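Enoyl-acyl carrier protein reductase (Uncultured bacterium, PDB 6KIA) catalyses the reduction of enoyl-acyl carrier protein, binds NADH, probably completes cycles of fatty acid elongation, and is associated with resistance to triclosan. Local coordinates at residues I38-D43 with M410-S415; T102-D107 with A121-C126; L343-D348 with I377-E382. All coordinates share one frame; numbering follows the deposited sequence.

Contact 1. Residues I38-D43 with M410-S415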
ATOM      1  N   ILE A  38      12.792   4.507  -1.075  1.00 18.95           N
ATOM      2  CA  ILE A  38      13.418   5.801  -1.228  1.00 20.35           C
ATOM      3  C   ILE A  38      14.812   5.805  -0.578  1.00 21.75           C
ATOM      4  O   ILE A  38      15.762   6.371  -1.153  1.00 23.17           O
ATOM      5  CB  ILE A  38      12.521   6.926  -0.697  1.00 24.37           C
ATOM      6  CG1 ILE A  38      13.000   8.252  -1.289  1.00 22.28           C
ATOM      7  CG2 ILE A  38      12.511   6.969   0.802  1.00 26.97           C
ATOM      8  CD1 ILE A  38      12.015   9.383  -1.096  1.00 24.96           C
ATOM      9  N   ASN A  39      14.979   5.092   0.533  1.00 20.36           N
ATOM     10  CA  ASN A  39      16.306   5.053   1.137  1.00 22.05           C
ATOM     11  C   ASN A  39      17.296   4.381   0.193  1.00 19.61           C
ATOM     12  O   ASN A  39      18.468   4.802   0.075  1.00 20.68           O
ATOM     13  CB  ASN A  39      16.289   4.306   2.473  1.00 27.13           C
ATOM     14  CG  ASN A  39      15.447   5.005   3.533  1.00 37.65           C
ATOM     15  OD1 ASN A  39      15.135   6.193   3.424  1.00 42.89           O
ATOM     16  ND2 ASN A  39      15.102   4.271   4.577  1.00 35.78           N
ATOM     17  N   GLU A  40      16.818   3.377  -0.544  1.00 19.06           N
ATOM     18  CA  GLU A  40      17.682   2.716  -1.518  1.00 21.99           C
ATOM     19  C   GLU A  40      18.088   3.697  -2.601  1.00 22.25           C
ATOM     20  O   GLU A  40      19.278   3.803  -2.994  1.00 21.60           O
ATOM     21  CB  GLU A  40      16.989   1.498  -2.131  1.00 22.45           C
ATOM     22  CG  GLU A  40      16.892   0.386  -1.124  1.00 29.66           C
ATOM     23  CD  GLU A  40      18.246  -0.218  -0.841  1.00 34.07           C
ATOM     24  OE1 GLU A  40      19.036  -0.384  -1.796  1.00 35.07           O
ATOM     25  OE2 GLU A  40      18.555  -0.426   0.340  1.00 43.77           O
ATOM     26  N   ALA A  41      17.096   4.438  -3.071  1.00 20.77           N
ATOM     27  CA  ALA A  41      17.376   5.401  -4.124  1.00 17.55           C
ATOM     28  C   ALA A  41      18.372   6.441  -3.624  1.00 21.17           C
ATOM     29  O   ALA A  41      19.272   6.869  -4.369  1.00 25.02           O
ATOM     30  CB  ALA A  41      16.099   6.061  -4.578  1.00 18.99           C
ATOM     31  N   ARG A  42      18.229   6.826  -2.356  1.00 24.14           N
ATOM     32  CA  ARG A  42      19.108   7.846  -1.789  1.00 23.83           C
ATOM     33  C   ARG A  42      20.515   7.274  -1.731  1.00 24.82           C
ATOM     34  O   ARG A  42      21.476   7.953  -2.116  1.00 24.64           O
ATOM     35  CB  ARG A  42      18.616   8.299  -0.399  1.00 32.13           C
ATOM     36  CG  ARG A  42      19.322   9.535   0.153  1.00 39.60           C
ATOM     37  CD  ARG A  42      18.593  10.159   1.354  1.00 47.54           C
ATOM     38  NE  ARG A  42      17.257  10.662   1.032  1.00 54.13           N
ATOM     39  CZ  ARG A  42      16.120  10.046   1.342  1.00 54.06           C
ATOM     40  NH1 ARG A  42      16.135   8.894   1.999  1.00 54.06           N
ATOM     41  NH2 ARG A  42      14.961  10.592   1.005  1.00 57.64           N
ATOM     42  N   ASP A  43      20.661   6.016  -1.298  1.00 22.10           N
ATOM     43  CA  ASP A  43      22.028   5.518  -1.096  1.00 22.64           C
ATOM     44  C   ASP A  43      22.702   5.188  -2.422  1.00 30.34           C
ATOM     45  O   ASP A  43      23.926   5.094  -2.488  1.00 27.42           O
ATOM     46  CB  ASP A  43      22.071   4.277  -0.187  1.00 27.59           C
ATOM     47  CG  ASP A  43      21.349   4.468   1.126  1.00 32.87           C
ATOM     48  OD1 ASP A  43      21.336   5.600   1.656  1.00 34.93           O
ATOM     49  OD2 ASP A  43      20.850   3.450   1.667  1.00 41.09           O
ATOM     50  N   MET A 410      12.655  -4.215  -4.367  1.00 16.76           N
ATOM     51  CA  MET A 410      11.995  -3.460  -5.418  1.00 17.95           C
ATOM     52  C   MET A 410      13.024  -2.621  -6.194  1.00 18.06           C
ATOM     53  O   MET A 410      12.979  -2.565  -7.431  1.00 17.81           O
ATOM     54  CB  MET A 410      10.902  -2.581  -4.839  1.00 17.46           C
ATOM     55  CG  MET A 410       9.761  -3.410  -4.244  1.00 16.31           C
ATOM     56  SD  MET A 410       8.533  -2.394  -3.414  1.00 18.14           S
ATOM     57  CE  MET A 410       7.905  -1.352  -4.756  1.00 18.55           C
ATOM     58  N   PHE A 411      13.973  -2.022  -5.473  1.00 17.59           N
ATOM     59  CA  PHE A 411      14.957  -1.150  -6.127  1.00 19.96           C
ATOM     60  C   PHE A 411      15.792  -1.936  -7.129  1.00 18.87           C
ATOM     61  O   PHE A 411      16.003  -1.488  -8.271  1.00 18.49           O
ATOM     62  CB  PHE A 411      15.864  -0.475  -5.089  1.00 16.13           C
ATOM     63  CG  PHE A 411      16.792   0.552  -5.694  1.00 20.35           C
ATOM     64  CD1 PHE A 411      16.304   1.745  -6.193  1.00 23.43           C
ATOM     65  CD2 PHE A 411      18.152   0.287  -5.789  1.00 22.97           C
ATOM     66  CE1 PHE A 411      17.185   2.687  -6.788  1.00 22.28           C
ATOM     67  CE2 PHE A 411      19.030   1.214  -6.367  1.00 24.27           C
ATOM     68  CZ  PHE A 411      18.538   2.414  -6.854  1.00 19.17           C
ATOM     69  N   HIS A 412      16.256  -3.125  -6.732  1.00 15.85           N
ATOM     70  CA  HIS A 412      17.099  -3.908  -7.634  1.00 18.95           C
ATOM     71  C   HIS A 412      16.297  -4.651  -8.709  1.00 19.75           C
ATOM     72  O   HIS A 412      16.731  -4.725  -9.862  1.00 20.31           O
ATOM     73  CB  HIS A 412      17.982  -4.881  -6.836  1.00 19.72           C
ATOM     74  CG  HIS A 412      19.066  -4.206  -6.052  1.00 18.83           C
ATOM     75  ND1 HIS A 412      20.028  -3.416  -6.648  1.00 30.20           N
ATOM     76  CD2 HIS A 412      19.367  -4.233  -4.730  1.00 25.28           C
ATOM     77  CE1 HIS A 412      20.866  -2.975  -5.725  1.00 31.06           C
ATOM     78  NE2 HIS A 412      20.482  -3.448  -4.554  1.00 31.62           N
ATOM     79  N   GLU A 413      15.125  -5.191  -8.365  1.00 15.73           N
ATOM     80  CA  GLU A 413      14.322  -5.840  -9.378  1.00 18.01           C
ATOM     81  C   GLU A 413      13.933  -4.839 -10.471  1.00 18.13           C
ATOM     82  O   GLU A 413      13.840  -5.197 -11.646  1.00 25.00           O
ATOM     83  CB  GLU A 413      13.071  -6.464  -8.763  1.00 19.64           C
ATOM     84  CG  GLU A 413      12.253  -7.334  -9.727  1.00 20.65           C
ATOM     85  CD  GLU A 413      13.019  -8.566 -10.216  1.00 28.29           C
ATOM     86  OE1 GLU A 413      14.036  -8.960  -9.596  1.00 26.89           O
ATOM     87  OE2 GLU A 413      12.575  -9.163 -11.210  1.00 27.41           O
ATOM     88  N   SER A 414      13.695  -3.587 -10.095  1.00 19.49           N
ATOM     89  CA  SER A 414      13.297  -2.614 -11.116  1.00 18.71           C
ATOM     90  C   SER A 414      14.410  -2.300 -12.104  1.00 21.67           C
ATOM     91  O   SER A 414      14.129  -1.820 -13.184  1.00 21.40           O
ATOM     92  CB  SER A 414      12.780  -1.325 -10.496  1.00 22.71           C
ATOM     93  OG  SER A 414      11.594  -1.557  -9.741  1.00 29.26           O
ATOM     94  N   SER A 415      15.662  -2.580 -11.780  1.00 19.29           N
ATOM     95  CA  SER A 415      16.675  -2.388 -12.811  1.00 23.65           C
ATOM     96  C   SER A 415      16.472  -3.371 -13.955  1.00 25.46           C
ATOM     97  O   SER A 415      16.757  -3.050 -15.104  1.00 25.43           O
ATOM     98  CB  SER A 415      18.098  -2.505 -12.260  1.00 20.10           C
ATOM     99  OG  SER A 415      18.474  -1.327 -11.562  1.00 21.10           O
TER
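Glu40 and Ala41, neighbours on helix 34-43, lay their backbone over the ring of Phe411 near the end of helix 394-413. The setting is a Rossmann-type fold: helix 34-43 is the link of a beta-alpha-beta crossover between the parallel strands 21-25 and 47-56. Its Ile38 packs on Phe22 and Ile48 of those strands, while Glu40 and Ala41, on the same turn, meet helix 394-413. At Glu40 the CB does most of the touching, resting 3.7 Å from CG of Phe411. The Glu40 chain then bends at its second torsion (chi2 -70°), bringing OE1 of Glu40 to 4.1 Å from CD2 of Phe411, the carboxylate and ring planes 58° apart. The same OE1 of Glu40 ends 4.4 Å from NE2 of His412, too far for a direct charge contact, although a carboxylate nearby would tend to favour a protonated imidazole. His412 is otherwise held through ND1, which is hydrogen-bonded to Ser13 O. The carbonyl carbon of Glu40 lies over the centre of the Phe411 ring, and the amide nitrogen of Ala41 sits above the same face nearer the rim. Phe411 reaches this peptide because CG stands anti to its own backbone N (chi1 -173°), and Phe16 meets the ring too. Ala41 completes the contact on the ring's far half: CE1 of Phe411 comes within 3.8 Å of Ala41 CA and 4.2 Å of Ala41 CB. The small methyl also touches Phe22 and Ile48. Met410 O takes the hydroxyl OG of Ser414 at 2.9 Å, on the opposite face of its plane from Ser414 N.

Contact 2. Residues T102-D107 with A121-C126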
ATOM      1  N   THR A 102     -19.295  14.092  -1.391  1.00 25.00           N
ATOM      2  CA  THR A 102     -19.263  14.148   0.072  1.00 29.63           C
ATOM      3  C   THR A 102     -20.504  14.883   0.606  1.00 25.57           C
ATOM      4  O   THR A 102     -21.137  14.433   1.577  1.00 29.72           O
ATOM      5  CB  THR A 102     -17.978  14.830   0.587  1.00 31.26           C
ATOM      6  OG1 THR A 102     -16.841  14.044   0.198  1.00 32.16           O
ATOM      7  CG2 THR A 102     -17.999  14.916   2.099  1.00 35.65           C
ATOM      8  N   ASP A 103     -20.859  15.989  -0.043  1.00 31.49           N
ATOM      9  CA  ASP A 103     -22.100  16.697   0.279  1.00 34.15           C
ATOM     10  C   ASP A 103     -23.314  15.793   0.122  1.00 36.68           C
ATOM     11  O   ASP A 103     -24.257  15.871   0.909  1.00 40.85           O
ATOM     12  CB  ASP A 103     -22.279  17.941  -0.599  1.00 31.54           C
ATOM     13  CG  ASP A 103     -21.292  19.047  -0.264  1.00 40.21           C
ATOM     14  OD1 ASP A 103     -20.919  19.179   0.923  1.00 43.17           O
ATOM     15  OD2 ASP A 103     -20.910  19.805  -1.187  1.00 38.43           O
ATOM     16  N   LEU A 104     -23.307  14.954  -0.912  1.00 35.99           N
ATOM     17  CA  LEU A 104     -24.430  14.056  -1.170  1.00 35.90           C
ATOM     18  C   LEU A 104     -24.514  12.980  -0.085  1.00 33.38           C
ATOM     19  O   LEU A 104     -25.554  12.345   0.092  1.00 36.97           O
ATOM     20  CB  LEU A 104     -24.321  13.403  -2.558  1.00 32.08           C
ATOM     21  CG  LEU A 104     -24.368  14.286  -3.808  1.00 36.76           C
ATOM     22  CD1 LEU A 104     -24.544  13.449  -5.077  1.00 36.67           C
ATOM     23  CD2 LEU A 104     -25.440  15.358  -3.703  1.00 33.78           C
ATOM     24  N   LEU A 105     -23.419  12.761   0.637  1.00 35.75           N
ATOM     25  CA  LEU A 105     -23.456  11.786   1.729  1.00 35.27           C
ATOM     26  C   LEU A 105     -23.918  12.390   3.060  1.00 43.82           C
ATOM     27  O   LEU A 105     -24.195  11.661   4.020  1.00 38.66           O
ATOM     28  CB  LEU A 105     -22.082  11.151   1.926  1.00 36.48           C
ATOM     29  CG  LEU A 105     -21.486  10.392   0.746  1.00 36.45           C
ATOM     30  CD1 LEU A 105     -20.125   9.782   1.122  1.00 35.75           C
ATOM     31  CD2 LEU A 105     -22.450   9.326   0.269  1.00 34.78           C
ATOM     32  N   ALA A 106     -24.024  13.715   3.101  1.00 44.42           N
ATOM     33  CA  ALA A 106     -24.186  14.456   4.353  1.00 45.54           C
ATOM     34  C   ALA A 106     -25.414  14.103   5.189  1.00 48.44           C
ATOM     35  O   ALA A 106     -25.383  14.232   6.413  1.00 48.80           O
ATOM     36  CB  ALA A 106     -24.197  15.951   4.060  1.00 46.84           C
ATOM     37  N   ASP A 107     -26.491  13.650   4.555  1.00 46.41           N
ATOM     38  CA  ASP A 107     -27.703  13.401   5.326  1.00 52.11           C
ATOM     39  C   ASP A 107     -27.999  11.912   5.490  1.00 49.86           C
ATOM     40  O   ASP A 107     -29.080  11.531   5.944  1.00 54.91           O
ATOM     41  CB  ASP A 107     -28.888  14.135   4.695  1.00 59.47           C
ATOM     42  CG  ASP A 107     -28.835  15.637   4.944  1.00 66.77           C
ATOM     43  OD1 ASP A 107     -28.743  16.039   6.125  1.00 67.50           O
ATOM     44  OD2 ASP A 107     -28.881  16.412   3.963  1.00 70.69           O
ATOM     45  N   ALA A 121     -25.901  10.497 -11.950  1.00 31.05           N
ATOM     46  CA  ALA A 121     -25.581  11.451 -13.005  1.00 32.88           C
ATOM     47  C   ALA A 121     -24.719  12.572 -12.450  1.00 34.14           C
ATOM     48  O   ALA A 121     -23.685  12.932 -13.043  1.00 32.87           O
ATOM     49  CB  ALA A 121     -26.847  12.004 -13.621  1.00 30.06           C
ATOM     50  N   HIS A 122     -25.117  13.097 -11.291  1.00 29.21           N
ATOM     51  CA  HIS A 122     -24.347  14.165 -10.676  1.00 31.67           C
ATOM     52  C   HIS A 122     -22.980  13.640 -10.224  1.00 35.41           C
ATOM     53  O   HIS A 122     -21.961  14.321 -10.386  1.00 34.33           O
ATOM     54  CB  HIS A 122     -25.082  14.789  -9.492  1.00 35.31           C
ATOM     55  CG  HIS A 122     -24.373  15.973  -8.914  1.00 39.38           C
ATOM     56  ND1 HIS A 122     -24.213  17.153  -9.608  1.00 39.14           N
ATOM     57  CD2 HIS A 122     -23.729  16.140  -7.735  1.00 35.34           C
ATOM     58  CE1 HIS A 122     -23.535  18.010  -8.866  1.00 42.73           C
ATOM     59  NE2 HIS A 122     -23.226  17.418  -7.725  1.00 35.22           N
ATOM     60  N   ILE A 123     -22.955  12.426  -9.680  1.00 31.32           N
ATOM     61  CA  ILE A 123     -21.690  11.861  -9.223  1.00 32.54           C
ATOM     62  C   ILE A 123     -20.735  11.707 -10.408  1.00 36.53           C
ATOM     63  O   ILE A 123     -19.528  11.916 -10.271  1.00 28.45           O
ATOM     64  CB  ILE A 123     -21.892  10.519  -8.499  1.00 29.65           C
ATOM     65  CG1 ILE A 123     -22.436  10.774  -7.089  1.00 29.98           C
ATOM     66  CG2 ILE A 123     -20.569   9.747  -8.382  1.00 24.38           C
ATOM     67  CD1 ILE A 123     -22.911   9.544  -6.404  1.00 34.50           C
ATOM     68  N   GLU A 124     -21.275  11.344 -11.566  1.00 34.10           N
ATOM     69  CA  GLU A 124     -20.466  11.206 -12.772  1.00 33.39           C
ATOM     70  C   GLU A 124     -19.905  12.565 -13.206  1.00 32.91           C
ATOM     71  O   GLU A 124     -18.736  12.679 -13.625  1.00 36.11           O
ATOM     72  CB  GLU A 124     -21.289  10.590 -13.902  1.00 42.69           C
ATOM     73  CG  GLU A 124     -20.548  10.525 -15.235  1.00 54.10           C
ATOM     74  CD  GLU A 124     -19.202   9.825 -15.125  1.00 65.47           C
ATOM     75  OE1 GLU A 124     -19.153   8.695 -14.595  1.00 67.68           O
ATOM     76  OE2 GLU A 124     -18.189  10.409 -15.568  1.00 69.67           O
ATOM     77  N   LYS A 125     -20.738  13.596 -13.110  1.00 32.68           N
ATOM     78  CA  LYS A 125     -20.257  14.954 -13.370  1.00 38.45           C
ATOM     79  C   LYS A 125     -19.074  15.340 -12.473  1.00 38.85           C
ATOM     80  O   LYS A 125     -18.050  15.882 -12.928  1.00 33.16           O
ATOM     81  CB  LYS A 125     -21.399  15.943 -13.210  1.00 46.07           C
ATOM     82  CG  LYS A 125     -21.062  17.377 -13.570  1.00 59.48           C
ATOM     83  CD  LYS A 125     -22.310  18.243 -13.494  1.00 64.61           C
ATOM     84  CE  LYS A 125     -23.556  17.418 -13.817  1.00 69.88           C
ATOM     85  NZ  LYS A 125     -24.818  18.033 -13.327  1.00 71.64           N
ATOM     86  N   CYS A 126     -19.218  15.032 -11.195  1.00 35.94           N
ATOM     87  CA  CYS A 126     -18.143  15.258 -10.225  1.00 37.43           C
ATOM     88  C   CYS A 126     -16.879  14.437 -10.518  1.00 32.59           C
ATOM     89  O   CYS A 126     -15.751  14.934 -10.366  1.00 27.94           O
ATOM     90  CB  CYS A 126     -18.639  14.961  -8.806  1.00 41.11           C
ATOM     91  SG  CYS A 126     -19.958  16.064  -8.226  1.00 31.58           S
TER
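Leu104 bridges to His122 and Ile123 with a single methyl, a compact example of how one branched side chain can join a short helix to a long one. The residue lies on the weakly bonded helix 101-105, and its CB points at the first turns of helix 120-146. From CB the chain continues to CG, set anti to the carbonyl carbon (chi1 -63°). CG itself meets neither partner but directs CD1 across the gap between the backbones, whose nearest CA atoms, in Leu104 and Ile123, are 8.8 Å apart. Beyond CG the CD1 branch prolongs the chain in an extended shape (chi2 -168°) and ends against two partners. It meets the imidazole of His122 at the rim, near the ring plane, with CD1 of Leu104 3.9 Å from CD2 of His122. The same methyl also rests against the aliphatic chain of Ile123, where Leu104 CD1 and Ile123 CG1 are 4.0 Å apart. The imidazole is not left to turn freely: NE2, the ring atom next to CD2, is hydrogen-bonded to Pro99 O, which fixes the edge offered to the leucine. Ile123 in turn packs on Leu200 and Met203 of helix 196-219, and Leu105 reaches Leu197 and Leu200 of the same helix, so both segments rest on a common support. The connection they belong to carries the chain from strand 80-83, across strands 47-56 and 21-25, to strand 155-159, as the crossover of a Rossmann-type fold does, with the short helix 101-105 on the way.

Contact 3. Residues L343-D348 with I377-E382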
ATOM      1  N   LEU A 343       3.504 -17.429  18.471  1.00 17.95           N
ATOM      2  CA  LEU A 343       3.598 -18.022  17.153  1.00 18.07           C
ATOM      3  C   LEU A 343       2.724 -19.263  17.003  1.00 20.99           C
ATOM      4  O   LEU A 343       2.198 -19.523  15.913  1.00 24.00           O
ATOM      5  CB  LEU A 343       5.047 -18.347  16.831  1.00 18.57           C
ATOM      6  CG  LEU A 343       5.916 -17.114  16.555  1.00 19.62           C
ATOM      7  CD1 LEU A 343       7.371 -17.517  16.420  1.00 22.24           C
ATOM      8  CD2 LEU A 343       5.451 -16.389  15.270  1.00 21.35           C
ATOM      9  N   GLN A 344       2.583 -20.023  18.090  1.00 22.70           N
ATOM     10  CA  GLN A 344       1.744 -21.214  18.050  1.00 24.72           C
ATOM     11  C   GLN A 344       0.277 -20.816  17.917  1.00 24.34           C
ATOM     12  O   GLN A 344      -0.511 -21.480  17.234  1.00 23.19           O
ATOM     13  CB  GLN A 344       1.980 -22.064  19.308  1.00 20.97           C
ATOM     14  CG  GLN A 344       1.201 -23.380  19.301  1.00 31.32           C
ATOM     15  CD  GLN A 344       1.621 -24.280  18.145  1.00 37.07           C
ATOM     16  OE1 GLN A 344       2.809 -24.569  17.970  1.00 40.65           O
ATOM     17  NE2 GLN A 344       0.655 -24.700  17.333  1.00 39.33           N
ATOM     18  N   LYS A 345      -0.098 -19.692  18.508  1.00 22.00           N
ATOM     19  CA  LYS A 345      -1.466 -19.250  18.388  1.00 23.48           C
ATOM     20  C   LYS A 345      -1.758 -18.820  16.945  1.00 24.87           C
ATOM     21  O   LYS A 345      -2.868 -19.037  16.411  1.00 21.95           O
ATOM     22  CB  LYS A 345      -1.716 -18.102  19.374  1.00 25.82           C
ATOM     23  CG  LYS A 345      -3.060 -17.427  19.259  1.00 33.37           C
ATOM     24  CD  LYS A 345      -3.231 -16.456  20.422  1.00 44.74           C
ATOM     25  CE  LYS A 345      -3.161 -17.182  21.774  1.00 47.87           C
ATOM     26  NZ  LYS A 345      -4.308 -18.088  22.087  1.00 46.98           N
ATOM     27  N   ILE A 346      -0.742 -18.265  16.280  1.00 20.44           N
ATOM     28  CA  ILE A 346      -0.894 -17.971  14.855  1.00 19.62           C
ATOM     29  C   ILE A 346      -0.924 -19.245  13.981  1.00 18.97           C
ATOM     30  O   ILE A 346      -1.722 -19.357  13.035  1.00 22.40           O
ATOM     31  CB  ILE A 346       0.226 -17.036  14.365  1.00 17.97           C
ATOM     32  CG1 ILE A 346       0.170 -15.713  15.131  1.00 20.86           C
ATOM     33  CG2 ILE A 346       0.111 -16.821  12.821  1.00 20.45           C
ATOM     34  CD1 ILE A 346      -1.032 -14.839  14.764  1.00 22.54           C
ATOM     35  N   ASP A 347      -0.116 -20.244  14.312  1.00 22.29           N
ATOM     36  CA  ASP A 347      -0.184 -21.483  13.538  1.00 24.21           C
ATOM     37  C   ASP A 347      -1.572 -22.146  13.703  1.00 26.51           C
ATOM     38  O   ASP A 347      -2.170 -22.617  12.729  1.00 24.31           O
ATOM     39  CB  ASP A 347       0.927 -22.459  13.950  1.00 26.60           C
ATOM     40  CG  ASP A 347       2.318 -21.986  13.512  1.00 34.88           C
ATOM     41  OD1 ASP A 347       2.427 -21.258  12.494  1.00 35.04           O
ATOM     42  OD2 ASP A 347       3.307 -22.365  14.172  1.00 39.36           O
ATOM     43  N   ASP A 348      -2.079 -22.143  14.926  1.00 23.55           N
ATOM     44  CA  ASP A 348      -3.410 -22.662  15.215  1.00 24.63           C
ATOM     45  C   ASP A 348      -4.471 -21.901  14.417  1.00 27.47           C
ATOM     46  O   ASP A 348      -5.433 -22.490  13.907  1.00 28.20           O
ATOM     47  CB  ASP A 348      -3.706 -22.577  16.717  1.00 24.69           C
ATOM     48  CG  ASP A 348      -2.951 -23.630  17.533  1.00 36.10           C
ATOM     49  OD1 ASP A 348      -2.407 -24.583  16.940  1.00 34.03           O
ATOM     50  OD2 ASP A 348      -2.871 -23.470  18.774  1.00 35.32           O
ATOM     51  N   ILE A 377     -10.587 -10.973  15.166  1.00 21.04           N
ATOM     52  CA  ILE A 377     -10.504  -9.897  16.136  1.00 21.54           C
ATOM     53  C   ILE A 377     -10.145 -10.435  17.522  1.00 29.43           C
ATOM     54  O   ILE A 377      -9.363  -9.811  18.251  1.00 29.88           O
ATOM     55  CB  ILE A 377     -11.829  -9.119  16.201  1.00 24.34           C
ATOM     56  CG1 ILE A 377     -12.206  -8.621  14.809  1.00 31.49           C
ATOM     57  CG2 ILE A 377     -11.769  -8.006  17.251  1.00 28.28           C
ATOM     58  CD1 ILE A 377     -11.402  -7.446  14.338  1.00 37.87           C
ATOM     59  N   GLY A 378     -10.687 -11.605  17.869  1.00 27.34           N
ATOM     60  CA  GLY A 378     -10.356 -12.238  19.132  1.00 28.08           C
ATOM     61  C   GLY A 378      -8.866 -12.537  19.227  1.00 24.50           C
ATOM     62  O   GLY A 378      -8.212 -12.220  20.241  1.00 23.49           O
ATOM     63  N   THR A 379      -8.328 -13.153  18.173  1.00 21.38           N
ATOM     64  CA  THR A 379      -6.906 -13.512  18.160  1.00 22.10           C
ATOM     65  C   THR A 379      -6.009 -12.262  18.200  1.00 25.51           C
ATOM     66  O   THR A 379      -5.023 -12.187  18.973  1.00 23.14           O
ATOM     67  CB  THR A 379      -6.570 -14.380  16.922  1.00 23.40           C
ATOM     68  OG1 THR A 379      -7.403 -15.565  16.918  1.00 23.08           O
ATOM     69  CG2 THR A 379      -5.118 -14.783  16.937  1.00 23.50           C
ATOM     70  N   SER A 380      -6.353 -11.275  17.377  1.00 21.22           N
ATOM     71  CA  SER A 380      -5.574 -10.041  17.338  1.00 23.95           C
ATOM     72  C   SER A 380      -5.541  -9.358  18.725  1.00 24.21           C
ATOM     73  O   SER A 380      -4.483  -8.934  19.224  1.00 27.34           O
ATOM     74  CB  SER A 380      -6.153  -9.095  16.264  1.00 20.18           C
ATOM     75  OG  SER A 380      -5.564  -7.808  16.352  1.00 26.21           O
ATOM     76  N   ASP A 381      -6.701  -9.285  19.361  1.00 22.32           N
ATOM     77  CA  ASP A 381      -6.818  -8.696  20.691  1.00 26.56           C
ATOM     78  C   ASP A 381      -5.978  -9.450  21.735  1.00 26.35           C
ATOM     79  O   ASP A 381      -5.281  -8.826  22.555  1.00 27.12           O
ATOM     80  CB  ASP A 381      -8.294  -8.692  21.109  1.00 33.23           C
ATOM     81  CG  ASP A 381      -9.086  -7.546  20.484  1.00 41.06           C
ATOM     82  OD1 ASP A 381      -8.561  -6.827  19.599  1.00 42.71           O
ATOM     83  OD2 ASP A 381     -10.275  -7.413  20.835  1.00 43.66           O
ATOM     84  N   GLU A 382      -6.065 -10.787  21.723  1.00 22.54           N
ATOM     85  CA  GLU A 382      -5.300 -11.620  22.656  1.00 24.15           C
ATOM     86  C   GLU A 382      -3.791 -11.390  22.532  1.00 23.74           C
ATOM     87  O   GLU A 382      -3.059 -11.239  23.542  1.00 27.76           O
ATOM     88  CB  GLU A 382      -5.595 -13.113  22.445  1.00 26.38           C
ATOM     89  CG  GLU A 382      -6.973 -13.579  22.881  1.00 41.09           C
ATOM     90  CD  GLU A 382      -7.323 -14.960  22.341  1.00 49.41           C
ATOM     91  OE1 GLU A 382      -6.400 -15.720  21.977  1.00 53.41           O
ATOM     92  OE2 GLU A 382      -8.527 -15.294  22.291  1.00 56.68           O
TER
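Between 343-348 on helix 339-351 and 377-382 on helix 370-385, the CA atoms come nearest at Lys345 and Thr379, 7.9 Å apart, so the backbones stand clear of each other and side chains fill the interval. Lys345 supplies most of the link. Its CG, placed anti to the backbone N (chi1 173°), sends the chain toward the second helix, and the aliphatic part slides past Thr379 in the opposite sense, with CG of Lys345 4.1 Å from CG2 of Thr379. The methyl is the branch of the threonine that takes part; the hydroxyl OG1 turns back to its own helix and is hydrogen-bonded to Ile375 O. Two successive bends, at the third and fourth torsions, then swing the lysine end round to Glu382, one turn further along. There NZ of Lys345 forms a salt bridge and hydrogen bond of 3.2 Å to OE1 of Glu382, approaching the oxygen almost along its C-O axis. The glutamate chain is extended beyond CG and meets the lysine at about a right angle. CD and CE of Lys345 also lie against that oxygen, each 3.6 Å from OE1 of Glu382. Because Glu382 is exposed, the ion pair lies at the surface, where water probably tempers its strength, while the buried Thr379 marks the inner side. On the first helix, Gln344 NE2 is hydrogen-bonded to Asp348 OD1, met from above the carboxylate plane. Lys345 and Ile346 both also touch Ile383. Ile346 packs on Phe307, and Leu343 and Asp347 touch Lys311 of helix 309-315, which thus flanks helix 339-351.

The three contacts are spread widely over a single chain, illustrating how one chain joins helices in widely separated parts of a fold. Contact 1 joins residues 367 apart in sequence and so encloses the other two; contact 2 closes before contact 3 opens. Between centres, contact 2 lies about 41 Å from contact 1 and about 41 Å from contact 3, while contact 3 lies about 35 Å from contact 1; none touches another. Contacts 1 and 2 fall on opposite sides of the chain's centre, and both involve helices connecting strands of the mixed sheet. Contact 3 lies wholly within the helical stretch between strands 283-287 and 421-423, which also supplies helix 394-413 to contact 1.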